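Local coordinates for N-acetyl-beta-D glucosaminidase (Rhizomucor miehei CAU432, PDB 4ZM6), which probably removes terminal N-acetylglucosamine through its glycoside hydrolase family 3 domain and transfers acetyl groups from acetyl-CoA to glucosamine through a GCN5-related acetyltransferase region, at residues V598-V603 with L636-E641; S651-F656 with Y778-I783; S107-R112 with L630-A635; A164-Y169 with A223-V228. All coordinates share one frame; numbering follows the deposited sequence.

Overall arrangement
The four interactions run from the glycoside hydrolase domain through the acetyl-CoA-binding GNAT domain to a second acetyltransferase-like domain. Interaction 4 lies within the first, interaction 3 joins it to the GNAT domain, interaction 1 lies inside that domain, and interaction 2 joins it to the last. Interactions 1 and 3 share helix 627-642, with centres 11 Å apart, and their segments alternate along the chain; both segments of interaction 4 fall between those of interaction 3. E167 of interaction 4 makes a salt bridge with R640 of interaction 1. Interactions 2 and 4 are farthest apart, 35 Å between centres. The acetyl-CoA-binding domain thus contacts the hydrolase domain and the last domain through separate elements.

Interaction 1: residues V598-V603 with L636-E641; sequences VATQIV and LEHFRE
Strand 598-603, through T600 and I602, faces helix 636-641, through H638 and F639, in nearly the same N-to-C direction, with 16° between their axes and a closest approach of 10.1 Å. Helix-on-sheet packing is central to the GNAT fold: helix 627-642 forms the beta-alpha-beta crossover from strand 608-618 to its parallel neighbour 646-649, and here it covers the adjoining strand 594-605.

Two consecutive helical residues reach the strand by different torsions. The F639 ring stands anti to its carbonyl carbon (chi1 -68°), whereas the H638 imidazole turns anti to its backbone N (chi1 170°), and both rings come down on the same pair, T600 and I602. F639 makes the largest share of the contact. The I602 side chain slides past it in the opposing direction and sets CG1 at the ring's edge, 4.0 Å from CE1 of F639. T600 comes toward the same ring from the opposing direction, its CG2 lying 3.8 Å from F639 CE1 and its OG1 3.7 Å from F639 CZ. That hydroxyl also makes a weak hydrogen bond to A599 O. Q601 turns to the other side of the sheet, where its amide is held by Q612, K580 N and Y653 O. H638 adds a second contact to each strand residue: its CE1 meets I602 CD1 at 3.7 Å, and its ND1 lies 4.0 Å from T600 CG2.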
loop_
_atom_site.group_PDB
_atom_site.type_symbol
_atom_site.label_atom_id
_atom_site.label_comp_id
_atom_site.label_asym_id
_atom_site.label_seq_id
_atom_site.Cartn_x
_atom_site.Cartn_y
_atom_site.Cartn_z
ATOM N N VAL A 598 -18.641 -6.591 -4.961
ATOM C CA VAL A 598 -18.935 -6.544 -3.533
ATOM C C VAL A 598 -18.986 -5.087 -3.048
ATOM O O VAL A 598 -18.152 -4.266 -3.440
ATOM C CB VAL A 598 -17.909 -7.365 -2.719
ATOM C CG1 VAL A 598 -16.524 -6.740 -2.779
ATOM C CG2 VAL A 598 -18.359 -7.528 -1.274
ATOM N N ALA A 599 -19.976 -4.783 -2.207
ATOM C CA ALA A 599 -20.127 -3.463 -1.594
ATOM C C ALA A 599 -19.949 -3.580 -0.092
ATOM O O ALA A 599 -20.227 -4.626 0.491
ATOM C CB ALA A 599 -21.488 -2.886 -1.912
ATOM N N THR A 600 -19.555 -2.476 0.534
ATOM C CA THR A 600 -18.944 -2.505 1.858
ATOM C C THR A 600 -18.888 -1.105 2.482
ATOM O O THR A 600 -18.526 -0.139 1.818
ATOM C CB THR A 600 -17.518 -3.103 1.760
ATOM O OG1 THR A 600 -17.569 -4.499 2.050
ATOM C CG2 THR A 600 -16.533 -2.445 2.724
ATOM N N GLN A 601 -19.239 -1.015 3.761
ATOM C CA GLN A 601 -19.127 0.233 4.511
ATOM C C GLN A 601 -18.786 -0.053 5.970
ATOM O O GLN A 601 -18.974 -1.173 6.447
ATOM C CB GLN A 601 -20.411 1.076 4.381
ATOM C CG GLN A 601 -21.610 0.679 5.235
ATOM C CD GLN A 601 -22.653 1.794 5.332
ATOM O OE1 GLN A 601 -22.502 2.866 4.741
ATOM N NE2 GLN A 601 -23.716 1.545 6.087
ATOM N N ILE A 602 -18.258 0.955 6.660
ATOM C CA ILE A 602 -17.926 0.837 8.078
ATOM C C ILE A 602 -18.613 1.961 8.844
ATOM O O ILE A 602 -18.490 3.134 8.487
ATOM C CB ILE A 602 -16.400 0.882 8.321
ATOM C CG1 ILE A 602 -15.749 -0.402 7.810
ATOM C CG2 ILE A 602 -16.085 1.052 9.804
ATOM C CD1 ILE A 602 -14.236 -0.343 7.747
ATOM N N VAL A 603 -19.329 1.583 9.898
ATOM C CA VAL A 603 -20.108 2.514 10.706
ATOM C C VAL A 603 -19.727 2.333 12.167
ATOM O O VAL A 603 -19.403 1.229 12.596
ATOM C CB VAL A 603 -21.620 2.257 10.518
ATOM C CG1 VAL A 603 -22.446 2.923 11.610
ATOM C CG2 VAL A 603 -22.065 2.745 9.150
ATOM N N LEU A 636 -13.655 -9.164 4.109
ATOM C CA LEU A 636 -13.317 -9.433 5.512
ATOM C C LEU A 636 -11.880 -9.066 5.829
ATOM O O LEU A 636 -11.578 -8.676 6.954
ATOM C CB LEU A 636 -13.566 -10.891 5.889
ATOM C CG LEU A 636 -14.936 -11.503 5.577
ATOM C CD1 LEU A 636 -15.235 -12.606 6.588
ATOM C CD2 LEU A 636 -16.064 -10.477 5.569
ATOM N N GLU A 637 -10.995 -9.194 4.844
ATOM C CA GLU A 637 -9.600 -8.787 5.021
ATOM C C GLU A 637 -9.514 -7.288 5.274
ATOM O O GLU A 637 -8.745 -6.850 6.128
ATOM C CB GLU A 637 -8.747 -9.173 3.805
ATOM C CG GLU A 637 -8.394 -10.653 3.755
ATOM C CD GLU A 637 -8.168 -11.170 2.345
ATOM O OE1 GLU A 637 -7.722 -10.387 1.472
ATOM O OE2 GLU A 637 -8.432 -12.374 2.117
ATOM N N HIS A 638 -10.309 -6.510 4.541
ATOM C CA HIS A 638 -10.367 -5.068 4.756
ATOM C C HIS A 638 -10.894 -4.739 6.153
ATOM O O HIS A 638 -10.253 -3.999 6.892
ATOM C CB HIS A 638 -11.228 -4.373 3.701
ATOM C CG HIS A 638 -11.502 -2.938 4.019
ATOM N ND1 HIS A 638 -12.777 -2.436 4.169
ATOM C CD2 HIS A 638 -10.659 -1.910 4.275
ATOM C CE1 HIS A 638 -12.707 -1.154 4.478
ATOM N NE2 HIS A 638 -11.433 -0.811 4.553
ATOM N N PHE A 639 -12.053 -5.292 6.503
ATOM C CA PHE A 639 -12.622 -5.098 7.830
ATOM C C PHE A 639 -11.608 -5.457 8.901
ATOM O O PHE A 639 -11.422 -4.721 9.868
ATOM C CB PHE A 639 -13.849 -5.982 8.040
ATOM C CG PHE A 639 -15.039 -5.616 7.195
ATOM C CD1 PHE A 639 -15.381 -4.290 6.958
ATOM C CD2 PHE A 639 -15.856 -6.615 6.681
ATOM C CE1 PHE A 639 -16.485 -3.974 6.187
ATOM C CE2 PHE A 639 -16.966 -6.302 5.917
ATOM C CZ PHE A 639 -17.279 -4.981 5.666
ATOM N N ARG A 640 -10.961 -6.602 8.713
ATOM C CA ARG A 640 -9.995 -7.125 9.668
ATOM C C ARG A 640 -8.875 -6.122 9.945
ATOM O O ARG A 640 -8.545 -5.868 11.101
ATOM C CB ARG A 640 -9.422 -8.445 9.142
ATOM C CG ARG A 640 -8.478 -9.165 10.085
ATOM C CD ARG A 640 -8.066 -10.514 9.522
ATOM N NE ARG A 640 -9.214 -11.399 9.276
ATOM C CZ ARG A 640 -9.576 -11.906 8.094
ATOM N NH1 ARG A 640 -8.900 -11.640 6.980
ATOM N NH2 ARG A 640 -10.635 -12.701 8.026
ATOM N N GLU A 641 -8.306 -5.555 8.884
ATOM C CA GLU A 641 -7.240 -4.553 9.005
ATOM C C GLU A 641 -7.734 -3.278 9.669
ATOM O O GLU A 641 -6.995 -2.641 10.419
ATOM C CB GLU A 641 -6.662 -4.202 7.630
ATOM C CG GLU A 641 -5.874 -5.323 6.970
ATOM C CD GLU A 641 -5.626 -5.066 5.493
ATOM O OE1 GLU A 641 -6.564 -5.244 4.682
ATOM O OE2 GLU A 641 -4.488 -4.683 5.141
#

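Interaction 2: residues S651-F656 with Y778-I783; sequences STYPRF and YRSDLI
Y653 reaches across to S780 and D781, and its phenol carries the polar core of this contact between the two acetyltransferase-like domains, a loop-to-loop meeting without regular secondary structure on either side. In the close-packed part, the hydroxyl is used in both directions. It donates to D781 OD1, with Y653 OH and OD1 2.7 Å apart and the approach nearly in line with the carboxylate's C-O bond; it accepts from the backbone, S780 N lying 2.9 Å from Y653 OH. Ring and carboxylate planes stand 83° apart, and OD1 lies at the ring's edge while S780 OG sits over one face, 3.3 Å from CZ of Y653. R779 steadies the aspartate: its NE bonds D781 OD1 and its NH2 forms a salt bridge with D781 OD2 (2.9 Å), a side-on grip from above the carboxylate plane. The arginine also forms salt bridges with D747 and D750. P654, which follows Y653 through a cis peptide bond, lies with CB 3.5 Å from S780 OG.

Elsewhere the contact thins. F656 and I783 meet only loosely, CD1 to CD1 at 4.4 Å, and the exposed Y778 contributes little, its ring leading away. Nearby, R655 pairs with D834 and the Y653 ring meets H741 edge-to-face. Helix 736-745 and strand 763-771 border R779 and D781, while helix 569-577 lies against F656, S780 and I783.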
loop_
_atom_site.group_PDB
_atom_site.type_symbol
_atom_site.label_atom_id
_atom_site.label_comp_id
_atom_site.label_asym_id
_atom_site.label_seq_id
_atom_site.Cartn_x
_atom_site.Cartn_y
_atom_site.Cartn_z
ATOM N N SER A 651 -26.855 -4.025 5.244
ATOM C CA SER A 651 -26.494 -2.765 5.883
ATOM C C SER A 651 -27.698 -2.098 6.527
ATOM O O SER A 651 -28.842 -2.495 6.311
ATOM C CB SER A 651 -25.828 -1.823 4.872
ATOM O OG SER A 651 -26.414 -1.930 3.585
ATOM N N THR A 652 -27.418 -1.086 7.341
ATOM C CA THR A 652 -28.456 -0.262 7.946
ATOM C C THR A 652 -28.806 0.896 6.998
ATOM O O THR A 652 -29.850 0.858 6.338
ATOM C CB THR A 652 -28.008 0.262 9.323
ATOM O OG1 THR A 652 -26.696 0.812 9.211
ATOM C CG2 THR A 652 -27.971 -0.862 10.340
ATOM N N TYR A 653 -27.922 1.892 6.906
ATOM C CA TYR A 653 -28.140 3.058 6.045
ATOM C C TYR A 653 -26.823 3.573 5.453
ATOM O O TYR A 653 -25.897 3.881 6.203
ATOM C CB TYR A 653 -28.802 4.190 6.847
ATOM C CG TYR A 653 -29.578 5.172 5.984
ATOM C CD1 TYR A 653 -28.923 6.155 5.247
ATOM C CD2 TYR A 653 -30.967 5.099 5.892
ATOM C CE1 TYR A 653 -29.627 7.041 4.449
ATOM C CE2 TYR A 653 -31.679 5.976 5.098
ATOM C CZ TYR A 653 -31.010 6.948 4.381
ATOM O OH TYR A 653 -31.718 7.827 3.591
ATOM N N PRO A 654 -26.725 3.673 4.112
ATOM C CA PRO A 654 -27.662 3.241 3.067
ATOM C C PRO A 654 -27.694 1.723 2.928
ATOM O O PRO A 654 -26.946 1.027 3.616
ATOM C CB PRO A 654 -27.100 3.881 1.791
ATOM C CG PRO A 654 -25.658 4.105 2.070
ATOM C CD PRO A 654 -25.561 4.380 3.545
ATOM N N ARG A 655 -28.532 1.213 2.028
ATOM C CA ARG A 655 -28.853 -0.207 2.037
ATOM C C ARG A 655 -29.565 -0.697 0.792
ATOM O O ARG A 655 -30.497 -0.061 0.319
ATOM C CB ARG A 655 -29.740 -0.492 3.250
ATOM C CG ARG A 655 -30.472 -1.823 3.219
ATOM C CD ARG A 655 -31.778 -1.782 3.990
ATOM N NE ARG A 655 -31.677 -1.004 5.220
ATOM C CZ ARG A 655 -32.708 -0.742 6.016
ATOM N NH1 ARG A 655 -33.922 -1.218 5.735
ATOM N NH2 ARG A 655 -32.521 -0.012 7.107
ATOM N N PHE A 656 -29.128 -1.853 0.290
ATOM C CA PHE A 656 -29.926 -2.651 -0.642
ATOM C C PHE A 656 -30.822 -3.604 0.145
ATOM O O PHE A 656 -32.023 -3.672 -0.092
ATOM C CB PHE A 656 -29.034 -3.477 -1.555
ATOM C CG PHE A 656 -28.095 -2.666 -2.398
ATOM C CD1 PHE A 656 -28.558 -1.982 -3.510
ATOM C CD2 PHE A 656 -26.742 -2.620 -2.102
ATOM C CE1 PHE A 656 -27.689 -1.251 -4.301
ATOM C CE2 PHE A 656 -25.867 -1.894 -2.889
ATOM C CZ PHE A 656 -26.341 -1.206 -3.990
ATOM N N TYR A 778 -30.778 12.423 -1.998
ATOM C CA TYR A 778 -29.827 11.517 -1.347
ATOM C C TYR A 778 -30.447 10.665 -0.233
ATOM O O TYR A 778 -29.726 10.045 0.549
ATOM C CB TYR A 778 -28.600 12.281 -0.801
ATOM C CG TYR A 778 -27.776 12.999 -1.857
ATOM C CD1 TYR A 778 -27.698 12.519 -3.165
ATOM C CD2 TYR A 778 -27.059 14.150 -1.544
ATOM C CE1 TYR A 778 -26.951 13.174 -4.127
ATOM C CE2 TYR A 778 -26.302 14.808 -2.504
ATOM C CZ TYR A 778 -26.254 14.311 -3.794
ATOM O OH TYR A 778 -25.515 14.937 -4.765
ATOM N N ARG A 779 -31.773 10.625 -0.163
ATOM C CA ARG A 779 -32.452 9.726 0.755
ATOM C C ARG A 779 -32.625 8.371 0.081
ATOM O O ARG A 779 -33.189 8.280 -1.009
ATOM C CB ARG A 779 -33.806 10.298 1.174
ATOM C CG ARG A 779 -33.701 11.582 1.982
ATOM C CD ARG A 779 -33.325 11.321 3.436
ATOM N NE ARG A 779 -34.367 10.583 4.153
ATOM C CZ ARG A 779 -35.526 11.099 4.574
ATOM N NH1 ARG A 779 -35.836 12.375 4.354
ATOM N NH2 ARG A 779 -36.400 10.325 5.211
ATOM N N SER A 780 -32.121 7.328 0.735
ATOM C CA SER A 780 -32.189 5.968 0.216
ATOM C C SER A 780 -33.192 5.124 1.004
ATOM O O SER A 780 -33.181 3.898 0.895
ATOM C CB SER A 780 -30.800 5.331 0.254
ATOM O OG SER A 780 -30.161 5.578 1.497
ATOM N N ASP A 781 -34.061 5.780 1.783
ATOM C CA ASP A 781 -35.132 5.098 2.536
ATOM C C ASP A 781 -35.895 4.139 1.628
ATOM O O ASP A 781 -36.056 2.950 1.934
ATOM C CB ASP A 781 -36.136 6.101 3.134
ATOM C CG ASP A 781 -35.500 7.075 4.120
ATOM O OD1 ASP A 781 -34.367 7.535 3.869
ATOM O OD2 ASP A 781 -36.147 7.408 5.136
ATOM N N LEU A 782 -36.356 4.671 0.501
ATOM C CA LEU A 782 -37.090 3.885 -0.466
ATOM C C LEU A 782 -36.393 3.979 -1.808
ATOM O O LEU A 782 -36.312 5.053 -2.396
ATOM C CB LEU A 782 -38.535 4.382 -0.568
ATOM C CG LEU A 782 -39.439 3.735 -1.620
ATOM C CD1 LEU A 782 -39.656 2.254 -1.336
ATOM C CD2 LEU A 782 -40.774 4.461 -1.679
ATOM N N ILE A 783 -35.869 2.850 -2.273
ATOM C CA ILE A 783 -35.234 2.770 -3.587
ATOM C C ILE A 783 -36.046 1.904 -4.554
ATOM O O ILE A 783 -35.735 1.839 -5.745
ATOM C CB ILE A 783 -33.786 2.233 -3.489
ATOM C CG1 ILE A 783 -33.756 0.786 -2.970
ATOM C CG2 ILE A 783 -32.951 3.121 -2.583
ATOM C CD1 ILE A 783 -32.395 0.126 -3.051
#

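Interaction 3: residues S107-R112 with L630-A635; sequences SSTAAR and LLHDAA
The carboxylate of D633 receives S107 and T109, at the start of a helix from another domain, in one of several polar links between the glycoside hydrolase and GNAT domains. The axes of segments 108-112 and 630-635 run at 65° to each other, with a closest approach of 9.9 Å. Helix 627-642 begins among the acetyl-CoA-binding residues G624 to T629, so the contact lies on the helix that starts at that site.

Three hydrogen bonds join the two segments. S107 OG donates to the syn lone pair of D633 OD2 at 2.7 Å, and T109 N reaches that same oxygen over a longer 3.3 Å but almost straight path (174°). The other oxygen, D633 OD1, takes T109 OG1 at 2.7 Å, the hydroxyl standing well above the carboxylate plane. With CG anti to its carbonyl carbon (chi1 -73°), D633 presents both oxygens to the opening turn of helix 108-125.

Capping is the second kind of interaction. S107 is the N-cap, and its OG, while giving its proton to D633, accepts from A110 N at 3.1 Å. A carboxylate set against the first turn of a helix would probably be favoured by the positive end of the helix dipole.

Weaker terms complete the contact. H632 ND1 makes a weak bond to D633 OD1, and T109 OG1 lies in the plane of the imidazole at its edge, 3.6 Å from H632 ND1.

Further out, S108 OG bonds E637 one turn along helix 627-642. Helix 155-171 packs behind S108 and A111, whereas H632 turns to W679 and helix 665-677, and L630, L631 and A634 lie on strand 540-543.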
loop_
_atom_site.group_PDB
_atom_site.type_symbol
_atom_site.label_atom_id
_atom_site.label_comp_id
_atom_site.label_asym_id
_atom_site.label_seq_id
_atom_site.Cartn_x
_atom_site.Cartn_y
_atom_site.Cartn_z
ATOM N N SER A 107 -7.650 -18.750 0.669
ATOM C CA SER A 107 -8.766 -18.072 1.313
ATOM C C SER A 107 -8.449 -17.762 2.763
ATOM O O SER A 107 -8.360 -18.665 3.590
ATOM C CB SER A 107 -10.033 -18.931 1.242
ATOM O OG SER A 107 -11.044 -18.429 2.109
ATOM N N SER A 108 -8.296 -16.474 3.066
ATOM C CA SER A 108 -8.083 -16.008 4.435
ATOM C C SER A 108 -9.243 -16.410 5.344
ATOM O O SER A 108 -9.041 -16.671 6.527
ATOM C CB SER A 108 -7.909 -14.489 4.457
ATOM O OG SER A 108 -9.027 -13.841 3.873
ATOM N N THR A 109 -10.453 -16.467 4.790
ATOM C CA THR A 109 -11.613 -16.917 5.555
ATOM C C THR A 109 -11.435 -18.364 6.009
ATOM O O THR A 109 -11.672 -18.692 7.175
ATOM C CB THR A 109 -12.913 -16.787 4.740
ATOM O OG1 THR A 109 -13.056 -15.434 4.284
ATOM C CG2 THR A 109 -14.126 -17.180 5.588
ATOM N N ALA A 110 -11.002 -19.218 5.085
ATOM C CA ALA A 110 -10.714 -20.622 5.399
ATOM C C ALA A 110 -9.699 -20.738 6.542
ATOM O O ALA A 110 -9.925 -21.464 7.510
ATOM C CB ALA A 110 -10.211 -21.356 4.162
ATOM N N ALA A 111 -8.591 -20.011 6.436
ATOM C CA ALA A 111 -7.587 -20.017 7.492
ATOM C C ALA A 111 -8.146 -19.530 8.816
ATOM O O ALA A 111 -7.823 -20.089 9.861
ATOM C CB ALA A 111 -6.401 -19.160 7.106
ATOM N N ARG A 112 -8.959 -18.474 8.769
ATOM C CA ARG A 112 -9.551 -17.905 9.981
ATOM C C ARG A 112 -10.357 -18.983 10.676
ATOM O O ARG A 112 -10.182 -19.224 11.870
ATOM C CB ARG A 112 -10.454 -16.709 9.652
ATOM C CG ARG A 112 -11.103 -16.041 10.863
ATOM C CD ARG A 112 -12.379 -15.300 10.481
ATOM N NE ARG A 112 -13.427 -16.207 10.007
ATOM C CZ ARG A 112 -14.561 -15.826 9.415
ATOM N NH1 ARG A 112 -14.832 -14.537 9.217
ATOM N NH2 ARG A 112 -15.437 -16.740 9.020
ATOM N N LEU A 630 -13.422 -15.073 -3.462
ATOM C CA LEU A 630 -12.405 -14.031 -3.636
ATOM C C LEU A 630 -12.857 -12.700 -3.059
ATOM O O LEU A 630 -12.174 -12.116 -2.213
ATOM C CB LEU A 630 -12.068 -13.823 -5.109
ATOM C CG LEU A 630 -10.750 -14.433 -5.561
ATOM C CD1 LEU A 630 -10.784 -15.954 -5.500
ATOM C CD2 LEU A 630 -10.444 -13.953 -6.971
ATOM N N LEU A 631 -14.014 -12.240 -3.533
ATOM C CA LEU A 631 -14.564 -10.936 -3.161
ATOM C C LEU A 631 -14.904 -10.892 -1.684
ATOM O O LEU A 631 -14.622 -9.909 -1.003
ATOM C CB LEU A 631 -15.820 -10.631 -3.989
ATOM C CG LEU A 631 -15.589 -10.417 -5.486
ATOM C CD1 LEU A 631 -16.902 -10.379 -6.247
ATOM C CD2 LEU A 631 -14.786 -9.150 -5.731
ATOM N N HIS A 632 -15.517 -11.967 -1.207
ATOM C CA HIS A 632 -15.904 -12.101 0.190
ATOM C C HIS A 632 -14.700 -11.959 1.125
ATOM O O HIS A 632 -14.768 -11.277 2.150
ATOM C CB HIS A 632 -16.579 -13.457 0.375
ATOM C CG HIS A 632 -16.928 -13.777 1.789
ATOM N ND1 HIS A 632 -15.991 -14.190 2.709
ATOM C CD2 HIS A 632 -18.114 -13.772 2.436
ATOM C CE1 HIS A 632 -16.582 -14.412 3.867
ATOM N NE2 HIS A 632 -17.869 -14.166 3.726
ATOM N N ASP A 633 -13.598 -12.605 0.760
ATOM C CA ASP A 633 -12.365 -12.533 1.533
ATOM C C ASP A 633 -11.750 -11.132 1.506
ATOM O O ASP A 633 -11.283 -10.633 2.532
ATOM C CB ASP A 633 -11.368 -13.577 1.025
ATOM C CG ASP A 633 -11.759 -14.991 1.419
ATOM O OD1 ASP A 633 -12.973 -15.271 1.549
ATOM O OD2 ASP A 633 -10.854 -15.823 1.615
ATOM N N ALA A 634 -11.760 -10.497 0.337
ATOM C CA ALA A 634 -11.308 -9.108 0.209
ATOM C C ALA A 634 -12.085 -8.207 1.161
ATOM O O ALA A 634 -11.519 -7.311 1.778
ATOM C CB ALA A 634 -11.466 -8.622 -1.225
ATOM N N ALA A 635 -13.380 -8.471 1.294
ATOM C CA ALA A 635 -14.221 -7.718 2.214
ATOM C C ALA A 635 -13.814 -7.914 3.676
ATOM O O ALA A 635 -13.642 -6.934 4.403
ATOM C CB ALA A 635 -15.686 -8.083 2.017
#

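Interaction 4: residues A164-Y169 with A223-V228; sequences AQVEGY and ACPTSV
V166 pushes its CG1 methyl into the bend at A223-P225, the innermost shell of this contact. The methyl lies 3.2 Å from A223 O, 3.6 Å from P225 CA and 4.0 Å from P225 CB, so one branch of the valine touches a carbonyl and a proline together. Its torsion explains the choice: CG1 is anti to the backbone N (chi1 169°) and points at the loop, leaving CG2 on another side. One residue on, the two backbones come closest, with CA atoms of E167 and A223 4.1 Å apart. Their CB atoms meet at 4.2 Å, and the small alanine is consistent with so close an approach.

The second shell holds both sides in place. E167 runs on extended past its CG, and its carboxylate forms salt bridges with R171 in the same helix and with R640 in the GNAT domain; R640 also packs on A223, so the interdomain arginine touches both partners. V166 and P225 both pack on I178 of strand 178-181. T226 OG1 bonds T176 N and S227 OG bonds T176 O, which ties the loop to the residues ahead of that strand.

Farther along, V228 enters the parallel sheet beside strand 264-267. Parallel strands flanked by helices are characteristic of the TIM-barrel-type N-terminal domain of glycoside hydrolase family 3; here helix 155-171 packs on the loop leading into strand 227-230 and on strand 178-181.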
loop_
_atom_site.group_PDB
_atom_site.type_symbol
_atom_site.label_atom_id
_atom_site.label_comp_id
_atom_site.label_asym_id
_atom_site.label_seq_id
_atom_site.Cartn_x
_atom_site.Cartn_y
_atom_site.Cartn_z
ATOM N N ALA A 164 -5.491 -13.397 9.577
ATOM C CA ALA A 164 -6.724 -14.165 9.648
ATOM C C ALA A 164 -6.683 -15.197 10.761
ATOM O O ALA A 164 -7.679 -15.399 11.453
ATOM C CB ALA A 164 -6.994 -14.845 8.317
ATOM N N GLN A 165 -5.531 -15.843 10.927
ATOM C CA GLN A 165 -5.370 -16.902 11.924
ATOM C C GLN A 165 -5.198 -16.333 13.328
ATOM O O GLN A 165 -5.756 -16.867 14.283
ATOM C CB GLN A 165 -4.195 -17.816 11.567
ATOM C CG GLN A 165 -4.464 -18.716 10.370
ATOM C CD GLN A 165 -3.789 -20.075 10.486
ATOM O OE1 GLN A 165 -2.593 -20.170 10.768
ATOM N NE2 GLN A 165 -4.559 -21.137 10.275
ATOM N N VAL A 166 -4.430 -15.254 13.447
ATOM C CA VAL A 166 -4.317 -14.524 14.710
ATOM C C VAL A 166 -5.707 -14.099 15.200
ATOM O O VAL A 166 -6.032 -14.264 16.372
ATOM C CB VAL A 166 -3.412 -13.286 14.568
ATOM C CG1 VAL A 166 -3.506 -12.395 15.801
ATOM C CG2 VAL A 166 -1.970 -13.712 14.322
ATOM N N GLU A 167 -6.521 -13.555 14.300
ATOM C CA GLU A 167 -7.924 -13.302 14.608
ATOM C C GLU A 167 -8.575 -14.602 15.072
ATOM O O GLU A 167 -9.042 -14.696 16.200
ATOM C CB GLU A 167 -8.676 -12.724 13.392
ATOM C CG GLU A 167 -10.200 -12.816 13.489
ATOM C CD GLU A 167 -10.934 -11.959 12.471
ATOM O OE1 GLU A 167 -12.166 -12.101 12.353
ATOM O OE2 GLU A 167 -10.298 -11.140 11.786
ATOM N N GLY A 168 -8.579 -15.605 14.204
ATOM C CA GLY A 168 -9.245 -16.876 14.490
ATOM C C GLY A 168 -8.914 -17.467 15.849
ATOM O O GLY A 168 -9.814 -17.828 16.611
ATOM N N TYR A 169 -7.622 -17.558 16.154
ATOM C CA TYR A 169 -7.168 -18.147 17.410
ATOM C C TYR A 169 -7.638 -17.327 18.594
ATOM O O TYR A 169 -8.213 -17.869 19.532
ATOM C CB TYR A 169 -5.638 -18.258 17.456
ATOM C CG TYR A 169 -5.046 -19.325 16.557
ATOM C CD1 TYR A 169 -5.487 -20.643 16.614
ATOM C CD2 TYR A 169 -4.018 -19.021 15.672
ATOM C CE1 TYR A 169 -4.933 -21.621 15.801
ATOM C CE2 TYR A 169 -3.461 -19.990 14.851
ATOM C CZ TYR A 169 -3.918 -21.288 14.918
ATOM O OH TYR A 169 -3.359 -22.247 14.103
ATOM N N ALA A 223 -7.348 -8.920 15.357
ATOM C CA ALA A 223 -6.342 -9.474 14.446
ATOM C C ALA A 223 -4.901 -9.092 14.793
ATOM O O ALA A 223 -3.963 -9.643 14.208
ATOM C CB ALA A 223 -6.653 -9.068 13.015
ATOM N N CYS A 224 -4.714 -8.149 15.716
ATOM C CA CYS A 224 -3.376 -7.801 16.188
ATOM C C CYS A 224 -2.950 -8.836 17.222
ATOM O O CYS A 224 -3.720 -9.139 18.136
ATOM C CB CYS A 224 -3.354 -6.407 16.807
ATOM S SG CYS A 224 -1.732 -5.920 17.450
ATOM N N PRO A 225 -1.729 -9.387 17.084
ATOM C CA PRO A 225 -1.329 -10.473 17.974
ATOM C C PRO A 225 -0.989 -9.982 19.372
ATOM O O PRO A 225 -0.633 -8.816 19.554
ATOM C CB PRO A 225 -0.097 -11.057 17.285
ATOM C CG PRO A 225 0.488 -9.914 16.540
ATOM C CD PRO A 225 -0.655 -9.028 16.139
ATOM N N THR A 226 -1.069 -10.889 20.340
ATOM C CA THR A 226 -0.904 -10.555 21.747
ATOM C C THR A 226 0.531 -10.784 22.199
ATOM O O THR A 226 0.937 -10.262 23.237
ATOM C CB THR A 226 -1.861 -11.371 22.636
ATOM O OG1 THR A 226 -1.817 -12.755 22.266
ATOM C CG2 THR A 226 -3.282 -10.858 22.495
ATOM N N SER A 227 1.287 -11.567 21.428
ATOM C CA SER A 227 2.720 -11.724 21.651
ATOM C C SER A 227 3.487 -11.917 20.339
ATOM O O SER A 227 2.911 -12.265 19.304
ATOM C CB SER A 227 2.996 -12.899 22.597
ATOM O OG SER A 227 3.035 -14.132 21.900
ATOM N N VAL A 228 4.794 -11.678 20.402
ATOM C CA VAL A 228 5.693 -11.871 19.268
ATOM C C VAL A 228 6.877 -12.729 19.712
ATOM O O VAL A 228 7.474 -12.467 20.749
ATOM C CB VAL A 228 6.219 -10.522 18.738
ATOM C CG1 VAL A 228 7.252 -10.734 17.635
ATOM C CG2 VAL A 228 5.069 -9.661 18.233
#